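Local coordinates for protein regulator of polyketide synthase expression (PDB 3ONQ) that probably regulates gene expression, perhaps that of a polyketide synthase, by binding DNA through a PucR-type C-terminal helix-turn-helix domain, at residues 181-184 with 185-189; 198-201 with 202-206; 209-212 with 213-216. All coordinates share one frame; numbering follows the deposited sequence.

Contact 1. Residues 181-184 with 185-189. With SO4 (sulfate ion), chain O.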
loop_
_atom_site.group_PDB
_atom_site.type_symbol
_atom_site.label_atom_id
_atom_site.label_comp_id
_atom_site.label_asym_id
_atom_site.label_seq_id
_atom_site.Cartn_x
_atom_site.Cartn_y
_atom_site.Cartn_z
ATOM N N LEU B 181 -12.360 13.749 -3.771
ATOM C CA LEU B 181 -12.526 15.011 -4.499
ATOM C C LEU B 181 -11.746 14.926 -5.800
ATOM O O LEU B 181 -12.233 15.323 -6.844
ATOM C CB LEU B 181 -12.047 16.198 -3.657
ATOM C CG LEU B 181 -12.982 16.591 -2.517
ATOM C CD1 LEU B 181 -12.273 17.432 -1.444
ATOM C CD2 LEU B 181 -14.206 17.309 -3.081
ATOM N N TYR B 182 -10.543 14.366 -5.735
ATOM C CA TYR B 182 -9.722 14.219 -6.931
ATOM C C TYR B 182 -10.336 13.225 -7.922
ATOM O O TYR B 182 -10.576 13.556 -9.084
ATOM C CB TYR B 182 -8.301 13.783 -6.556
ATOM C CG TYR B 182 -7.359 13.672 -7.739
ATOM C CD1 TYR B 182 -7.102 14.769 -8.557
ATOM C CD2 TYR B 182 -6.713 12.478 -8.027
ATOM C CE1 TYR B 182 -6.227 14.673 -9.638
ATOM C CE2 TYR B 182 -5.834 12.373 -9.102
ATOM C CZ TYR B 182 -5.597 13.470 -9.904
ATOM O OH TYR B 182 -4.729 13.366 -10.972
ATOM N N ARG B 183 -10.605 12.013 -7.449
ATOM C CA ARG B 183 -11.037 10.922 -8.310
ATOM C C ARG B 183 -12.487 11.015 -8.736
ATOM O O ARG B 183 -12.797 10.821 -9.907
ATOM C CB ARG B 183 -10.821 9.568 -7.632
ATOM C CG ARG B 183 -9.394 9.271 -7.254
ATOM C CD ARG B 183 -8.542 9.091 -8.487
ATOM N NE ARG B 183 -7.172 8.695 -8.171
ATOM C CZ ARG B 183 -6.227 8.516 -9.090
ATOM N NH1 ARG B 183 -6.516 8.705 -10.376
ATOM N NH2 ARG B 183 -5.001 8.153 -8.729
ATOM N N ASN B 184 -13.375 11.280 -7.786
ATOM C CA ASN B 184 -14.804 11.166 -8.050
ATOM C C ASN B 184 -15.457 12.458 -8.512
ATOM O O ASN B 184 -16.593 12.442 -8.971
ATOM C CB ASN B 184 -15.558 10.662 -6.825
ATOM C CG ASN B 184 -15.111 9.273 -6.393
ATOM O OD1 ASN B 184 -14.495 8.544 -7.164
ATOM N ND2 ASN B 184 -15.412 8.912 -5.155
ATOM N N VAL B 185 -14.766 13.579 -8.362
ATOM C CA VAL B 185 -15.351 14.840 -8.800
ATOM C C VAL B 185 -14.496 15.467 -9.900
ATOM O O VAL B 185 -14.923 15.535 -11.059
ATOM C CB VAL B 185 -15.574 15.808 -7.612
ATOM C CG1 VAL B 185 -16.314 17.055 -8.072
ATOM C CG2 VAL B 185 -16.360 15.109 -6.513
ATOM N N TYR B 186 -13.280 15.886 -9.550
ATOM C CA TYR B 186 -12.389 16.550 -10.504
ATOM C C TYR B 186 -12.099 15.710 -11.741
ATOM O O TYR B 186 -12.289 16.171 -12.864
ATOM C CB TYR B 186 -11.085 16.946 -9.820
ATOM C CG TYR B 186 -9.973 17.381 -10.750
ATOM C CD1 TYR B 186 -9.884 18.695 -11.211
ATOM C CD2 TYR B 186 -8.986 16.481 -11.145
ATOM C CE1 TYR B 186 -8.834 19.096 -12.055
ATOM C CE2 TYR B 186 -7.952 16.867 -11.976
ATOM C CZ TYR B 186 -7.875 18.170 -12.431
ATOM O OH TYR B 186 -6.827 18.517 -13.259
ATOM N N GLN B 187 -11.635 14.480 -11.545
ATOM C CA GLN B 187 -11.292 13.628 -12.677
ATOM C C GLN B 187 -12.523 13.209 -13.490
ATOM O O GLN B 187 -12.438 13.035 -14.695
ATOM C CB GLN B 187 -10.472 12.407 -12.233
ATOM C CG GLN B 187 -9.003 12.730 -12.026
ATOM C CD GLN B 187 -8.138 11.478 -11.911
ATOM O OE1 GLN B 187 -8.591 10.435 -11.436
ATOM N NE2 GLN B 187 -6.891 11.577 -12.363
ATOM N N VAL B 188 -13.663 13.057 -12.831
ATOM C CA VAL B 188 -14.887 12.708 -13.542
ATOM C C VAL B 188 -15.317 13.880 -14.427
ATOM O O VAL B 188 -15.715 13.686 -15.570
ATOM C CB VAL B 188 -16.014 12.311 -12.574
ATOM C CG1 VAL B 188 -17.344 12.230 -13.304
ATOM C CG2 VAL B 188 -15.689 10.973 -11.915
ATOM N N LEU B 189 -15.209 15.095 -13.900
ATOM C CA LEU B 189 -15.522 16.301 -14.666
ATOM C C LEU B 189 -14.669 16.379 -15.925
ATOM O O LEU B 189 -15.162 16.723 -16.997
ATOM C CB LEU B 189 -15.276 17.566 -13.828
ATOM C CG LEU B 189 -16.420 18.255 -13.100
ATOM C CD1 LEU B 189 -15.954 19.611 -12.597
ATOM C CD2 LEU B 189 -17.600 18.429 -14.035
HETATM S S SO4 O . -14.981 5.232 -3.546
HETATM O O1 SO4 O . -16.375 5.651 -3.412
HETATM O O2 SO4 O . -14.884 4.146 -4.517
HETATM O O3 SO4 O . -14.161 6.348 -4.015
HETATM O O4 SO4 O . -14.493 4.771 -2.249
HETATM O O HOH W 1 -11.076 8.876 -11.574
#
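R183 and Q187 run side by side in the same direction from helix 175-190, and NH1 of the arginine donates a hydrogen bond of 2.9 Å to OE1 of Q187. The donor sits off the carbonyl plane, with the guanidinium and amide planes 64° apart. R183 bends at its second torsion (chi2 -68°), which lays one guanidinium face over CE2 of Y182, while its NE forms a salt bridge to E179. A water donates to both Q187 OE1 (2.9 Å) and the carbonyl oxygen of R183. In the backbone, Y186 N reaches L181 O and Q187 N reaches Y182 O (2.8 Å), five residues back, so the helix widens locally into a pi-type turn.

The nonpolar contacts centre on Y182. CG of Q187 lies over one ring face, 4.2 Å from the centroid, as a CH-pi contact. The Y186 ring meets that of Y182 rim to rim, Y182 CE1 standing 3.6 Å from Y186 CD2. With an alanine at Q187, NH1 of R183 and the water would probably lose their common acceptor, and the Y182 face its aliphatic cover.

At the far end of the rings, the two tyrosine hydroxyls bond to separate oxygens of D261. Tyrosine therefore suits both positions: each buried ring packs against its neighbour while its polar end is satisfied, and the shared carboxylate ties this helix to helix 244-261.

Contact 2. Residues 198-201 with 202-206. With SO4 (sulfate ion), chain R.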
loop_
_atom_site.group_PDB
_atom_site.type_symbol
_atom_site.label_atom_id
_atom_site.label_comp_id
_atom_site.label_asym_id
_atom_site.label_seq_id
_atom_site.Cartn_x
_atom_site.Cartn_y
_atom_site.Cartn_z
ATOM N N THR B 198 -17.336 20.227 -20.732
ATOM C CA THR B 198 -17.976 20.252 -19.411
ATOM C C THR B 198 -17.083 20.900 -18.346
ATOM O O THR B 198 -17.502 21.829 -17.663
ATOM C CB THR B 198 -18.405 18.838 -18.948
ATOM O OG1 THR B 198 -19.102 18.169 -20.007
ATOM C CG2 THR B 198 -19.312 18.919 -17.738
ATOM N N TYR B 199 -15.849 20.418 -18.220
ATOM C CA TYR B 199 -14.924 20.922 -17.205
ATOM C C TYR B 199 -14.674 22.422 -17.348
ATOM O O TYR B 199 -14.733 23.172 -16.378
ATOM C CB TYR B 199 -13.586 20.180 -17.276
ATOM C CG TYR B 199 -12.561 20.673 -16.273
ATOM C CD1 TYR B 199 -12.521 20.156 -14.982
ATOM C CD2 TYR B 199 -11.643 21.663 -16.613
ATOM C CE1 TYR B 199 -11.586 20.600 -14.060
ATOM C CE2 TYR B 199 -10.713 22.128 -15.687
ATOM C CZ TYR B 199 -10.687 21.581 -14.419
ATOM O OH TYR B 199 -9.766 22.019 -13.503
ATOM N N LEU B 200 -14.375 22.854 -18.561
ATOM C CA LEU B 200 -14.141 24.270 -18.798
ATOM C C LEU B 200 -15.365 25.081 -18.388
ATOM O O LEU B 200 -15.234 26.156 -17.800
ATOM C CB LEU B 200 -13.808 24.520 -20.262
ATOM C CG LEU B 200 -13.667 25.982 -20.677
ATOM C CD1 LEU B 200 -12.486 26.630 -19.962
ATOM C CD2 LEU B 200 -13.497 26.056 -22.189
ATOM N N THR B 201 -16.554 24.551 -18.669
ATOM C CA THR B 201 -17.797 25.291 -18.414
ATOM C C THR B 201 -18.089 25.419 -16.930
ATOM O O THR B 201 -18.464 26.492 -16.458
ATOM C CB THR B 201 -19.018 24.661 -19.119
ATOM O OG1 THR B 201 -18.749 24.543 -20.516
ATOM C CG2 THR B 201 -20.255 25.544 -18.925
ATOM N N VAL B 202 -17.928 24.329 -16.190
ATOM C CA VAL B 202 -18.095 24.376 -14.739
ATOM C C VAL B 202 -17.057 25.322 -14.126
ATOM O O VAL B 202 -17.369 26.160 -13.289
ATOM C CB VAL B 202 -17.913 22.961 -14.128
ATOM C CG1 VAL B 202 -17.850 23.033 -12.611
ATOM C CG2 VAL B 202 -19.035 22.033 -14.585
ATOM N N SER B 203 -15.809 25.170 -14.545
ATOM C CA SER B 203 -14.739 25.992 -14.008
ATOM C C SER B 203 -15.046 27.466 -14.257
ATOM O O SER B 203 -14.917 28.311 -13.372
ATOM C CB SER B 203 -13.427 25.627 -14.691
ATOM O OG SER B 203 -12.392 26.470 -14.231
ATOM N N THR B 204 -15.449 27.772 -15.485
ATOM C CA THR B 204 -15.700 29.152 -15.860
ATOM C C THR B 204 -16.913 29.676 -15.099
ATOM O O THR B 204 -16.917 30.805 -14.649
ATOM C CB THR B 204 -15.961 29.283 -17.376
ATOM O OG1 THR B 204 -14.842 28.767 -18.107
ATOM C CG2 THR B 204 -16.179 30.725 -17.745
ATOM N N PHE B 205 -17.923 28.840 -14.932
ATOM C CA PHE B 205 -19.136 29.245 -14.249
ATOM C C PHE B 205 -18.847 29.635 -12.807
ATOM O O PHE B 205 -19.313 30.653 -12.343
ATOM C CB PHE B 205 -20.131 28.091 -14.295
ATOM C CG PHE B 205 -21.424 28.353 -13.583
ATOM C CD1 PHE B 205 -22.402 29.134 -14.155
ATOM C CD2 PHE B 205 -21.675 27.788 -12.355
ATOM C CE1 PHE B 205 -23.585 29.355 -13.508
ATOM C CE2 PHE B 205 -22.861 28.007 -11.713
ATOM C CZ PHE B 205 -23.814 28.792 -12.290
ATOM N N LEU B 206 -18.050 28.829 -12.120
ATOM C CA LEU B 206 -17.672 29.099 -10.742
ATOM C C LEU B 206 -16.828 30.357 -10.596
ATOM O O LEU B 206 -17.036 31.149 -9.700
ATOM C CB LEU B 206 -16.948 27.899 -10.142
ATOM C CG LEU B 206 -17.774 26.629 -9.958
ATOM C CD1 LEU B 206 -16.902 25.478 -9.553
ATOM C CD2 LEU B 206 -18.895 26.813 -8.979
HETATM S S SO4 R . -7.139 23.743 -15.809
HETATM O O1 SO4 R . -8.131 24.815 -15.816
HETATM O O2 SO4 R . -7.152 23.015 -17.080
HETATM O O3 SO4 R . -5.813 24.313 -15.578
HETATM O O4 SO4 R . -7.450 22.821 -14.723
#
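Helix 198-207, part of the PucR-type C-terminal helix-turn-helix domain, is fastened within its own turns by T204, which bonds twice to the carbonyl oxygen of L200. T204 N donates over 2.8 Å in the usual helical manner, and T204 OG1 adds a second bond to L200 O at 2.7 Å. The two donors come from opposite faces of the carbonyl plane. The hydroxyl can do this because OG1 sits beside the backbone N (chi1 -58°), aimed back along the helix; a threonine thereby meets its own hydrogen-bonding need in a buried place. CD1 of L200 lies alongside, 3.7 Å from T204 OG1.

The regular i to i+4 bonds continue through V202 N to T198 O, S203 N to Y199 O and F205 N to T201 O. The hydroxyl of Y199 donates to O4 of a sulfate at 2.7 Å; R190 and R258 also bind this anion, and R190 makes a cation-pi contact with the tyrosine ring. The sulfate probably came from the crystallisation liquor. S203 OG bonds to R258, and T201 OG1 to P197 O and R229.

Around the helix, V202 and T198 rest on L189 of helix 175-190 and A233 of helix 223-237, F205 meets L230 of helix 223-237 and T215 of helix 212-219, and L206 faces A247 and T251 of helix 244-261.

Contact 3. Residues 209-212 with 213-216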
loop_
_atom_site.group_PDB
_atom_site.type_symbol
_atom_site.label_atom_id
_atom_site.label_comp_id
_atom_site.label_asym_id
_atom_site.label_seq_id
_atom_site.Cartn_x
_atom_site.Cartn_y
_atom_site.Cartn_z
ATOM N N GLY B 209 -18.745 33.845 -10.811
ATOM C CA GLY B 209 -19.831 34.113 -9.898
ATOM C C GLY B 209 -21.083 33.289 -10.042
ATOM O O GLY B 209 -22.144 33.700 -9.604
ATOM N N SER B 210 -20.970 32.129 -10.662
ATOM C CA SER B 210 -22.131 31.282 -10.814
ATOM C C SER B 210 -23.206 32.030 -11.569
ATOM O O SER B 210 -24.370 31.974 -11.227
ATOM C CB SER B 210 -22.650 30.843 -9.451
ATOM O OG SER B 210 -21.864 29.806 -8.925
ATOM N N SER B 211 -22.785 32.755 -12.594
ATOM C CA SER B 211 -23.701 33.475 -13.474
ATOM C C SER B 211 -23.781 32.804 -14.833
ATOM O O SER B 211 -22.765 32.684 -15.525
ATOM C CB SER B 211 -23.212 34.904 -13.677
ATOM O OG SER B 211 -23.858 35.470 -14.806
ATOM N N LEU B 212 -24.976 32.367 -15.229
ATOM C CA LEU B 212 -25.150 31.790 -16.554
ATOM C C LEU B 212 -24.729 32.771 -17.633
ATOM O O LEU B 212 -24.005 32.411 -18.566
ATOM C CB LEU B 212 -26.600 31.404 -16.805
ATOM C CG LEU B 212 -27.041 30.050 -16.278
ATOM C CD1 LEU B 212 -28.461 29.796 -16.739
ATOM C CD2 LEU B 212 -26.106 28.952 -16.759
ATOM N N GLU B 213 -25.201 34.006 -17.511
ATOM C CA GLU B 213 -24.955 35.010 -18.541
ATOM C C GLU B 213 -23.476 35.279 -18.727
ATOM O O GLU B 213 -22.993 35.313 -19.857
ATOM C CB GLU B 213 -25.692 36.323 -18.245
ATOM C CG GLU B 213 -27.165 36.268 -18.586
ATOM C CD GLU B 213 -27.397 35.822 -20.019
ATOM O OE1 GLU B 213 -28.298 34.982 -20.234
ATOM O OE2 GLU B 213 -26.673 36.305 -20.923
ATOM N N ASN B 214 -22.763 35.476 -17.622
ATOM C CA ASN B 214 -21.339 35.782 -17.706
ATOM C C ASN B 214 -20.548 34.605 -18.241
ATOM O O ASN B 214 -19.530 34.789 -18.901
ATOM C CB ASN B 214 -20.772 36.239 -16.360
ATOM C CG ASN B 214 -21.402 37.530 -15.869
ATOM O OD1 ASN B 214 -22.063 38.248 -16.629
ATOM N ND2 ASN B 214 -21.197 37.836 -14.594
ATOM N N THR B 215 -21.025 33.395 -17.956
ATOM C CA THR B 215 -20.356 32.189 -18.425
ATOM C C THR B 215 -20.563 32.078 -19.936
ATOM O O THR B 215 -19.601 31.930 -20.683
ATOM C CB THR B 215 -20.866 30.917 -17.685
ATOM O OG1 THR B 215 -20.643 31.053 -16.275
ATOM C CG2 THR B 215 -20.146 29.677 -18.178
ATOM N N ALA B 216 -21.820 32.173 -20.377
ATOM C CA ALA B 216 -22.148 32.258 -21.802
ATOM C C ALA B 216 -21.298 33.296 -22.534
ATOM O O ALA B 216 -20.754 33.026 -23.595
ATOM C CB ALA B 216 -23.635 32.567 -22.002
#
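E213 touches S211 by its CB, 4.0 Å from the serine OG, and its exposed side chain, bent at chi2 (-54°), also touches P223. A carboxylate in the first turn of a helix is likely to be favoured by the helix dipole, so glutamate fits this place.

N214 follows, and its backbone N donates to OG of S211 over 3.0 Å in a nearly straight bond (171° at the hydrogen). The serine can accept because its hydroxyl is swung away from its own backbone N (chi1 163°) and faces the opening turn. S211 is thus the N-cap of helix 212-219, its side chain standing in for the carbonyl that a preceding turn would supply. Two residues earlier, G209, with its positive phi, closes the previous helix as the C-prime residue of a Schellman motif. Helix 212-219 and helix 223-237 then probably form the helix-turn-helix pair. The amide group of N214 lies near the cap too, its CG 3.4 Å from S211 OG.

At T215 both N (3.1 Å) and OG1 (2.8 Å) donate to the carbonyl oxygen of S211, from opposite faces of its plane. This threonine is buried against T204 and F205 of helix 198-207 and V226 of helix 223-237. A216, small enough for its buried place, sends its N to L212 O at 2.8 Å.

All three contacts are local, within the C-terminal helical part of the chain, and follow one another in series. Contacts 1 and 2 touch where Y186 and L189 meet Y199, V202 and T198, joining helices 175-190 and 198-207. Contact 3 adjoins contact 2 through F205, whose carbonyl oxygen probably accepts from S210 N, whereas contacts 1 and 3 stay about 12 Å apart at their nearest atoms. Contact 2 is the most buried; the other two are partly exposed. Contact 1 relies on aromatic and arginine-glutamine chemistry, with a water on its polar side. Contacts 2 and 3 use threonine hydroxyls returned to backbone carbonyls, and contact 3 adds a serine cap at a helix start.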